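Local coordinates for protein aspartokinase (Arabidopsis thaliana, PDB 2CDQ) that phosphorylates L-aspartate with ATP, the first step toward lysine, threonine, methionine and isoleucine, as a homodimer that carries lysine and S-adenosylmethionine as allosteric effectors, at residues 61-66 with 150-155; 169-174 with 210-215. One frame throughout, in Å; residues are numbered along the deposited sequence.

Interaction 1: residues 61-66 with 150-155. With LYS (lysine), chain D.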
ATOM      1  N   ILE A  61      38.885   9.015 -11.502  1.00 61.86           N
ATOM      2  CA  ILE A  61      37.816   9.281 -12.455  1.00 60.72           C
ATOM      3  C   ILE A  61      37.012   8.022 -12.764  1.00 60.00           C
ATOM      4  O   ILE A  61      37.570   6.980 -13.115  1.00 59.88           O
ATOM      5  CB  ILE A  61      38.359   9.931 -13.751  1.00 60.79           C
ATOM      6  CG1 ILE A  61      39.280  11.121 -13.423  1.00 60.65           C
ATOM      7  CG2 ILE A  61      37.213  10.336 -14.691  1.00 60.53           C
ATOM      8  CD1 ILE A  61      38.599  12.314 -12.711  1.00 60.48           C
ATOM      9  N   VAL A  62      35.698   8.131 -12.602  1.00 59.08           N
ATOM     10  CA  VAL A  62      34.777   7.052 -12.926  1.00 58.19           C
ATOM     11  C   VAL A  62      33.998   7.458 -14.164  1.00 57.50           C
ATOM     12  O   VAL A  62      33.279   8.462 -14.149  1.00 57.46           O
ATOM     13  CB  VAL A  62      33.793   6.763 -11.763  1.00 58.17           C
ATOM     14  CG1 VAL A  62      32.806   5.670 -12.150  1.00 58.29           C
ATOM     15  CG2 VAL A  62      34.546   6.348 -10.519  1.00 58.20           C
ATOM     16  N   LEU A  63      34.144   6.681 -15.233  1.00 56.64           N
ATOM     17  CA  LEU A  63      33.457   6.981 -16.486  1.00 55.93           C
ATOM     18  C   LEU A  63      32.373   5.982 -16.844  1.00 55.99           C
ATOM     19  O   LEU A  63      32.553   4.771 -16.708  1.00 55.70           O
ATOM     20  CB  LEU A  63      34.441   7.080 -17.655  1.00 55.40           C
ATOM     21  CG  LEU A  63      35.454   8.217 -17.702  1.00 53.92           C
ATOM     22  CD1 LEU A  63      36.171   8.152 -19.026  1.00 52.51           C
ATOM     23  CD2 LEU A  63      34.789   9.570 -17.522  1.00 53.52           C
ATOM     24  N   SER A  64      31.251   6.517 -17.315  1.00 56.25           N
ATOM     25  CA  SER A  64      30.234   5.728 -17.996  1.00 56.79           C
ATOM     26  C   SER A  64      30.672   5.471 -19.441  1.00 56.85           C
ATOM     27  O   SER A  64      31.755   5.894 -19.843  1.00 57.01           O
ATOM     28  CB  SER A  64      28.906   6.476 -17.975  1.00 56.80           C
ATOM     29  OG  SER A  64      28.422   6.597 -16.649  1.00 58.16           O
ATOM     30  N   ALA A  65      29.841   4.778 -20.217  1.00 56.88           N
ATOM     31  CA  ALA A  65      30.093   4.596 -21.643  1.00 57.14           C
ATOM     32  C   ALA A  65      29.781   5.896 -22.378  1.00 57.49           C
ATOM     33  O   ALA A  65      29.060   6.741 -21.850  1.00 57.68           O
ATOM     34  CB  ALA A  65      29.247   3.470 -22.181  1.00 56.94           C
ATOM     35  N   MET A  66      30.320   6.058 -23.585  1.00 57.97           N
ATOM     36  CA  MET A  66      30.082   7.271 -24.388  1.00 58.33           C
ATOM     37  C   MET A  66      28.607   7.418 -24.739  1.00 58.62           C
ATOM     38  O   MET A  66      28.038   6.585 -25.448  1.00 58.71           O
ATOM     39  CB  MET A  66      30.941   7.284 -25.658  1.00 58.46           C
ATOM     40  CG  MET A  66      32.443   7.360 -25.401  1.00 58.40           C
ATOM     41  SD  MET A  66      33.391   7.753 -26.882  1.00 59.71           S
ATOM     42  CE  MET A  66      33.020   9.497 -27.084  1.00 58.42           C
ATOM     43  N   LEU A 150      35.629   0.752 -23.756  1.00 59.03           N
ATOM     44  CA  LEU A 150      36.016   1.683 -24.798  1.00 58.40           C
ATOM     45  C   LEU A 150      36.188   3.071 -24.199  1.00 58.51           C
ATOM     46  O   LEU A 150      37.251   3.687 -24.311  1.00 58.52           O
ATOM     47  CB  LEU A 150      34.963   1.711 -25.894  1.00 57.90           C
ATOM     48  CG  LEU A 150      34.921   0.517 -26.835  1.00 57.59           C
ATOM     49  CD1 LEU A 150      33.585   0.492 -27.547  1.00 57.76           C
ATOM     50  CD2 LEU A 150      36.055   0.569 -27.837  1.00 57.67           C
ATOM     51  N   SER A 151      35.133   3.538 -23.538  1.00 58.56           N
ATOM     52  CA  SER A 151      35.069   4.868 -22.955  1.00 58.61           C
ATOM     53  C   SER A 151      36.322   5.242 -22.166  1.00 58.43           C
ATOM     54  O   SER A 151      36.998   6.218 -22.494  1.00 58.49           O
ATOM     55  CB  SER A 151      33.840   4.962 -22.062  1.00 58.64           C
ATOM     56  OG  SER A 151      33.771   6.227 -21.441  1.00 60.22           O
ATOM     57  N   THR A 152      36.628   4.460 -21.132  1.00 58.25           N
ATOM     58  CA  THR A 152      37.790   4.717 -20.282  1.00 57.93           C
ATOM     59  C   THR A 152      39.117   4.744 -21.047  1.00 57.91           C
ATOM     60  O   THR A 152      39.945   5.623 -20.806  1.00 58.04           O
ATOM     61  CB  THR A 152      37.893   3.711 -19.111  1.00 57.94           C
ATOM     62  OG1 THR A 152      37.642   2.379 -19.584  1.00 57.24           O
ATOM     63  CG2 THR A 152      36.895   4.065 -18.031  1.00 57.79           C
ATOM     64  N   ARG A 153      39.301   3.790 -21.966  1.00 57.61           N
ATOM     65  CA  ARG A 153      40.547   3.666 -22.742  1.00 57.25           C
ATOM     66  C   ARG A 153      40.825   4.862 -23.657  1.00 57.00           C
ATOM     67  O   ARG A 153      41.971   5.302 -23.782  1.00 56.92           O
ATOM     68  CB  ARG A 153      40.571   2.361 -23.538  1.00 57.17           C
ATOM     69  CG  ARG A 153      41.040   1.175 -22.725  1.00 57.36           C
ATOM     70  CD  ARG A 153      40.914  -0.136 -23.490  1.00 57.52           C
ATOM     71  NE  ARG A 153      41.341  -1.268 -22.672  1.00 58.06           N
ATOM     72  CZ  ARG A 153      40.608  -1.829 -21.712  1.00 59.39           C
ATOM     73  NH1 ARG A 153      39.392  -1.382 -21.431  1.00 60.42           N
ATOM     74  NH2 ARG A 153      41.093  -2.852 -21.026  1.00 60.25           N
ATOM     75  N   ILE A 154      39.777   5.377 -24.293  1.00 56.73           N
ATOM     76  CA  ILE A 154      39.888   6.589 -25.095  1.00 56.42           C
ATOM     77  C   ILE A 154      40.331   7.747 -24.201  1.00 56.77           C
ATOM     78  O   ILE A 154      41.329   8.413 -24.487  1.00 56.85           O
ATOM     79  CB  ILE A 154      38.566   6.920 -25.830  1.00 56.08           C
ATOM     80  CG1 ILE A 154      38.341   5.930 -26.973  1.00 55.90           C
ATOM     81  CG2 ILE A 154      38.590   8.332 -26.372  1.00 55.05           C
ATOM     82  CD1 ILE A 154      36.945   5.934 -27.561  1.00 55.88           C
ATOM     83  N   PHE A 155      39.612   7.957 -23.102  1.00 56.96           N
ATOM     84  CA  PHE A 155      39.896   9.088 -22.227  1.00 57.27           C
ATOM     85  C   PHE A 155      41.289   9.006 -21.599  1.00 57.29           C
ATOM     86  O   PHE A 155      42.008  10.010 -21.547  1.00 57.42           O
ATOM     87  CB  PHE A 155      38.816   9.241 -21.156  1.00 57.30           C
ATOM     88  CG  PHE A 155      38.815  10.582 -20.487  1.00 57.88           C
ATOM     89  CD1 PHE A 155      38.364  11.713 -21.165  1.00 58.77           C
ATOM     90  CD2 PHE A 155      39.263  10.721 -19.181  1.00 58.50           C
ATOM     91  CE1 PHE A 155      38.364  12.964 -20.549  1.00 59.18           C
ATOM     92  CE2 PHE A 155      39.263  11.967 -18.553  1.00 59.09           C
ATOM     93  CZ  PHE A 155      38.814  13.091 -19.240  1.00 59.08           C
TER
HETATM   94  N   LYS D 601      27.327   3.431 -18.680  0.60 57.49           N
HETATM   95  CA  LYS D 601      25.889   3.757 -18.909  0.60 57.63           C
HETATM   96  C   LYS D 601      25.672   5.263 -19.154  0.60 57.67           C
HETATM   97  O   LYS D 601      26.275   5.833 -20.067  0.60 57.63           O
HETATM   98  CB  LYS D 601      25.032   3.233 -17.749  0.60 57.62           C
HETATM   99  CG  LYS D 601      25.600   3.518 -16.358  0.60 57.82           C
HETATM  100  CD  LYS D 601      24.583   3.219 -15.272  0.60 58.36           C
HETATM  101  CE  LYS D 601      23.450   4.238 -15.262  0.60 58.59           C
HETATM  102  NZ  LYS D 601      22.449   3.924 -14.207  0.60 58.59           N
HETATM  103  OXT LYS D 601      24.911   5.960 -18.476  0.60 57.64           O
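The amino acid kinase fold packs helices against a central, mostly parallel sheet, and here the C-terminal end of strand 59-63 and the active-site loop after it meet helix 137-161, with L63, S64 and M66 touching S151, I154 and F155. The strand and helix segments run at 135° to each other, their axes 9.0 Å apart at closest approach. L63 points at the helix: its CB rests against the methyl CG2 of T152, 3.9 Å away, while CD1 reaches CB of F155 at 3.6 Å, the side chains of L63 and F155 crossing at about a right angle. T152 gives its hydroxyl to E148 O and Q168 and presents its methyl to L63. Beyond the strand, M66 SD touches CD1 of I154 at 4.0 Å, these two side chains again meeting nearly at right angles; H101 of helix 92-108 touches both. S64 and A65 belong to a pocket that holds a bound lysine, whose N lies 3.2 Å from A65 N; the ligand is hydrogen-bonded to E148. S64 probably also contacts ATP, as in related kinases. The side chain of S64 leaves its backbone away from the helix, and OG bonds S233. With OG anti to the backbone N (chi1 178°), S151 sends its hydroxyl to the S64 carbonyl, and S151 OG donates to S64 O over 2.6 Å, in the carbonyl plane.

Interaction 2: residues 169-174 with 210-215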
ATOM      1  N   TYR A 169      41.583   1.695 -15.821  1.00 64.62           N
ATOM      2  CA  TYR A 169      41.313   0.512 -15.032  1.00 64.23           C
ATOM      3  C   TYR A 169      39.994  -0.123 -15.426  1.00 64.27           C
ATOM      4  O   TYR A 169      38.956   0.542 -15.444  1.00 64.34           O
ATOM      5  CB  TYR A 169      41.261   0.876 -13.554  1.00 64.20           C
ATOM      6  CG  TYR A 169      42.599   1.165 -12.920  1.00 63.85           C
ATOM      7  CD1 TYR A 169      42.938   2.459 -12.519  1.00 63.48           C
ATOM      8  CD2 TYR A 169      43.523   0.140 -12.699  1.00 63.14           C
ATOM      9  CE1 TYR A 169      44.170   2.724 -11.922  1.00 63.44           C
ATOM     10  CE2 TYR A 169      44.751   0.393 -12.103  1.00 62.84           C
ATOM     11  CZ  TYR A 169      45.069   1.683 -11.717  1.00 62.97           C
ATOM     12  OH  TYR A 169      46.284   1.929 -11.129  1.00 62.94           O
ATOM     13  N   ASP A 170      40.039  -1.410 -15.749  1.00 64.18           N
ATOM     14  CA  ASP A 170      38.828  -2.202 -15.827  1.00 64.22           C
ATOM     15  C   ASP A 170      38.458  -2.580 -14.396  1.00 64.36           C
ATOM     16  O   ASP A 170      39.258  -3.193 -13.682  1.00 64.51           O
ATOM     17  CB  ASP A 170      39.040  -3.443 -16.696  1.00 64.13           C
ATOM     18  CG  ASP A 170      39.106  -3.116 -18.183  1.00 64.40           C
ATOM     19  OD1 ASP A 170      38.908  -1.927 -18.547  1.00 64.79           O
ATOM     20  OD2 ASP A 170      39.350  -4.051 -18.993  1.00 64.06           O
ATOM     21  N   ALA A 171      37.260  -2.183 -13.972  1.00 64.44           N
ATOM     22  CA  ALA A 171      36.780  -2.441 -12.612  1.00 64.44           C
ATOM     23  C   ALA A 171      36.867  -3.916 -12.238  1.00 64.45           C
ATOM     24  O   ALA A 171      37.240  -4.252 -11.111  1.00 64.30           O
ATOM     25  CB  ALA A 171      35.358  -1.942 -12.448  1.00 64.45           C
ATOM     26  N   PHE A 172      36.535  -4.786 -13.193  1.00 64.54           N
ATOM     27  CA  PHE A 172      36.512  -6.230 -12.955  1.00 64.79           C
ATOM     28  C   PHE A 172      37.904  -6.838 -12.779  1.00 64.97           C
ATOM     29  O   PHE A 172      38.036  -7.965 -12.295  1.00 65.16           O
ATOM     30  CB  PHE A 172      35.733  -6.965 -14.054  1.00 64.69           C
ATOM     31  CG  PHE A 172      36.189  -6.643 -15.452  1.00 65.03           C
ATOM     32  CD1 PHE A 172      37.252  -7.330 -16.030  1.00 64.78           C
ATOM     33  CD2 PHE A 172      35.539  -5.667 -16.201  1.00 65.22           C
ATOM     34  CE1 PHE A 172      37.673  -7.040 -17.328  1.00 64.73           C
ATOM     35  CE2 PHE A 172      35.953  -5.371 -17.503  1.00 65.07           C
ATOM     36  CZ  PHE A 172      37.022  -6.060 -18.065  1.00 64.75           C
ATOM     37  N   GLU A 173      38.933  -6.081 -13.161  1.00 65.13           N
ATOM     38  CA  GLU A 173      40.319  -6.540 -13.062  1.00 65.29           C
ATOM     39  C   GLU A 173      41.036  -5.986 -11.819  1.00 65.09           C
ATOM     40  O   GLU A 173      42.130  -6.441 -11.485  1.00 65.30           O
ATOM     41  CB  GLU A 173      41.086  -6.187 -14.347  1.00 65.46           C
ATOM     42  CG  GLU A 173      42.180  -7.183 -14.753  1.00 66.76           C
ATOM     43  CD  GLU A 173      43.564  -6.843 -14.182  1.00 68.85           C
ATOM     44  OE1 GLU A 173      43.850  -5.639 -13.940  1.00 69.61           O
ATOM     45  OE2 GLU A 173      44.373  -7.787 -13.982  1.00 68.85           O
ATOM     46  N   ILE A 174      40.418  -5.033 -11.123  1.00 64.91           N
ATOM     47  CA  ILE A 174      41.061  -4.400  -9.957  1.00 64.79           C
ATOM     48  C   ILE A 174      40.476  -4.772  -8.582  1.00 64.81           C
ATOM     49  O   ILE A 174      40.901  -4.233  -7.551  1.00 64.88           O
ATOM     50  CB  ILE A 174      41.148  -2.854 -10.092  1.00 64.71           C
ATOM     51  CG1 ILE A 174      39.752  -2.219 -10.125  1.00 64.60           C
ATOM     52  CG2 ILE A 174      41.963  -2.482 -11.319  1.00 65.02           C
ATOM     53  CD1 ILE A 174      39.743  -0.733  -9.820  1.00 64.51           C
ATOM     54  N   PRO A 210      43.767   7.646 -12.026  1.00 63.87           N
ATOM     55  CA  PRO A 210      43.023   6.428 -12.359  1.00 63.48           C
ATOM     56  C   PRO A 210      41.717   6.724 -13.108  1.00 63.09           C
ATOM     57  O   PRO A 210      40.953   7.612 -12.708  1.00 63.15           O
ATOM     58  CB  PRO A 210      42.734   5.798 -10.986  1.00 63.41           C
ATOM     59  CG  PRO A 210      43.662   6.493 -10.030  1.00 63.45           C
ATOM     60  CD  PRO A 210      43.790   7.877 -10.571  1.00 63.79           C
ATOM     61  N   ILE A 211      41.487   5.993 -14.198  1.00 62.50           N
ATOM     62  CA  ILE A 211      40.270   6.123 -14.990  1.00 61.88           C
ATOM     63  C   ILE A 211      39.559   4.775 -14.978  1.00 61.58           C
ATOM     64  O   ILE A 211      39.944   3.862 -15.709  1.00 61.58           O
ATOM     65  CB  ILE A 211      40.576   6.562 -16.451  1.00 61.84           C
ATOM     66  CG1 ILE A 211      41.594   7.715 -16.494  1.00 61.54           C
ATOM     67  CG2 ILE A 211      39.289   6.927 -17.198  1.00 61.87           C
ATOM     68  CD1 ILE A 211      41.147   9.026 -15.841  1.00 60.70           C
ATOM     69  N   VAL A 212      38.526   4.660 -14.141  1.00 61.20           N
ATOM     70  CA  VAL A 212      37.856   3.378 -13.888  1.00 60.87           C
ATOM     71  C   VAL A 212      36.492   3.247 -14.587  1.00 60.81           C
ATOM     72  O   VAL A 212      35.682   4.183 -14.583  1.00 60.79           O
ATOM     73  CB  VAL A 212      37.670   3.121 -12.365  1.00 60.73           C
ATOM     74  CG1 VAL A 212      37.441   1.637 -12.095  1.00 60.43           C
ATOM     75  CG2 VAL A 212      38.883   3.609 -11.578  1.00 60.94           C
ATOM     76  N   THR A 213      36.260   2.074 -15.182  1.00 60.66           N
ATOM     77  CA  THR A 213      34.966   1.698 -15.757  1.00 60.47           C
ATOM     78  C   THR A 213      33.913   1.668 -14.652  1.00 60.84           C
ATOM     79  O   THR A 213      34.198   1.231 -13.535  1.00 60.81           O
ATOM     80  CB  THR A 213      35.023   0.303 -16.390  1.00 60.27           C
ATOM     81  OG1 THR A 213      35.359  -0.652 -15.382  1.00 59.09           O
ATOM     82  CG2 THR A 213      36.055   0.248 -17.506  1.00 60.07           C
ATOM     83  N   GLY A 214      32.697   2.098 -14.969  1.00 60.96           N
ATOM     84  CA  GLY A 214      31.734   2.420 -13.933  1.00 61.33           C
ATOM     85  C   GLY A 214      30.689   1.371 -13.620  1.00 61.70           C
ATOM     86  O   GLY A 214      30.255   1.221 -12.476  1.00 62.03           O
ATOM     87  N   PHE A 215      30.271   0.633 -14.627  1.00 61.65           N
ATOM     88  CA  PHE A 215      29.049  -0.147 -14.493  1.00 61.61           C
ATOM     89  C   PHE A 215      29.380  -1.617 -14.178  1.00 62.14           C
ATOM     90  O   PHE A 215      28.496  -2.471 -14.153  1.00 62.27           O
ATOM     91  CB  PHE A 215      28.252   0.040 -15.795  1.00 61.11           C
ATOM     92  CG  PHE A 215      26.834  -0.437 -15.750  1.00 59.49           C
ATOM     93  CD1 PHE A 215      26.161  -0.618 -14.553  1.00 58.91           C
ATOM     94  CD2 PHE A 215      26.155  -0.674 -16.943  1.00 58.09           C
ATOM     95  CE1 PHE A 215      24.842  -1.058 -14.548  1.00 58.34           C
ATOM     96  CE2 PHE A 215      24.844  -1.104 -16.947  1.00 57.00           C
ATOM     97  CZ  PHE A 215      24.183  -1.297 -15.751  1.00 57.63           C
TER
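From CB outward, Y169 runs along the N-terminal part of strand segment 210-213. Its CB lies 4.1 Å from V212 CG2; farther out, CD1 and CE1 pass P210, with CE1 coming within 3.5 Å of P210 CB. The proline sits at the ring's edge, near its plane, and the ring and the proline run alongside each other in the same direction. At the tip, OH leaves the contact for D202 and R167, and L199 of helix 191-205 also touches the side chain. Y169 and V212 form a parallel beta bridge joining strands 166-169 and 209-219 in the central sheet of the amino acid kinase fold. Y169 N donates to I211 O at 2.7 Å, and T213 N donates to Y169 O at 3.1 Å. Past the bridge the chain turns through 171-173 with helical backbone angles, and a side chain takes over the pairing: A171 N donates to T213 OG1 at 2.8 Å. A chi1 of 61° sets that oxygen between the backbone N and carbonyl carbon of T213, while T213 CG2 merely packs against D170 OD1, at 3.7 Å; that carboxylate oxygen is hydrogen-bonded to Q168, and OD2 forms a salt bridge with R153. After the turn, I174 CD1 comes back onto V212 CG1 at 4.0 Å.

From the N terminus, strand 59-63 comes first; interaction 1 closes when the chain, after 83 mostly helical residues, returns in helix 137-161. Strand 166-169 and its following turn come next, and interaction 2 closes after helix 191-205 leads into strand 209-219. The two loops are therefore in series, neither nesting nor crossing, although their centres lie only about 9 Å apart. They meet in the sheet, where strands 59-63 and 209-219 are parallel neighbours: I61 N and I61 O probably bond to P210 O and V212 N. T152 packs on V212 and T213, joining helix 137-161 of interaction 1 to the strand of interaction 2.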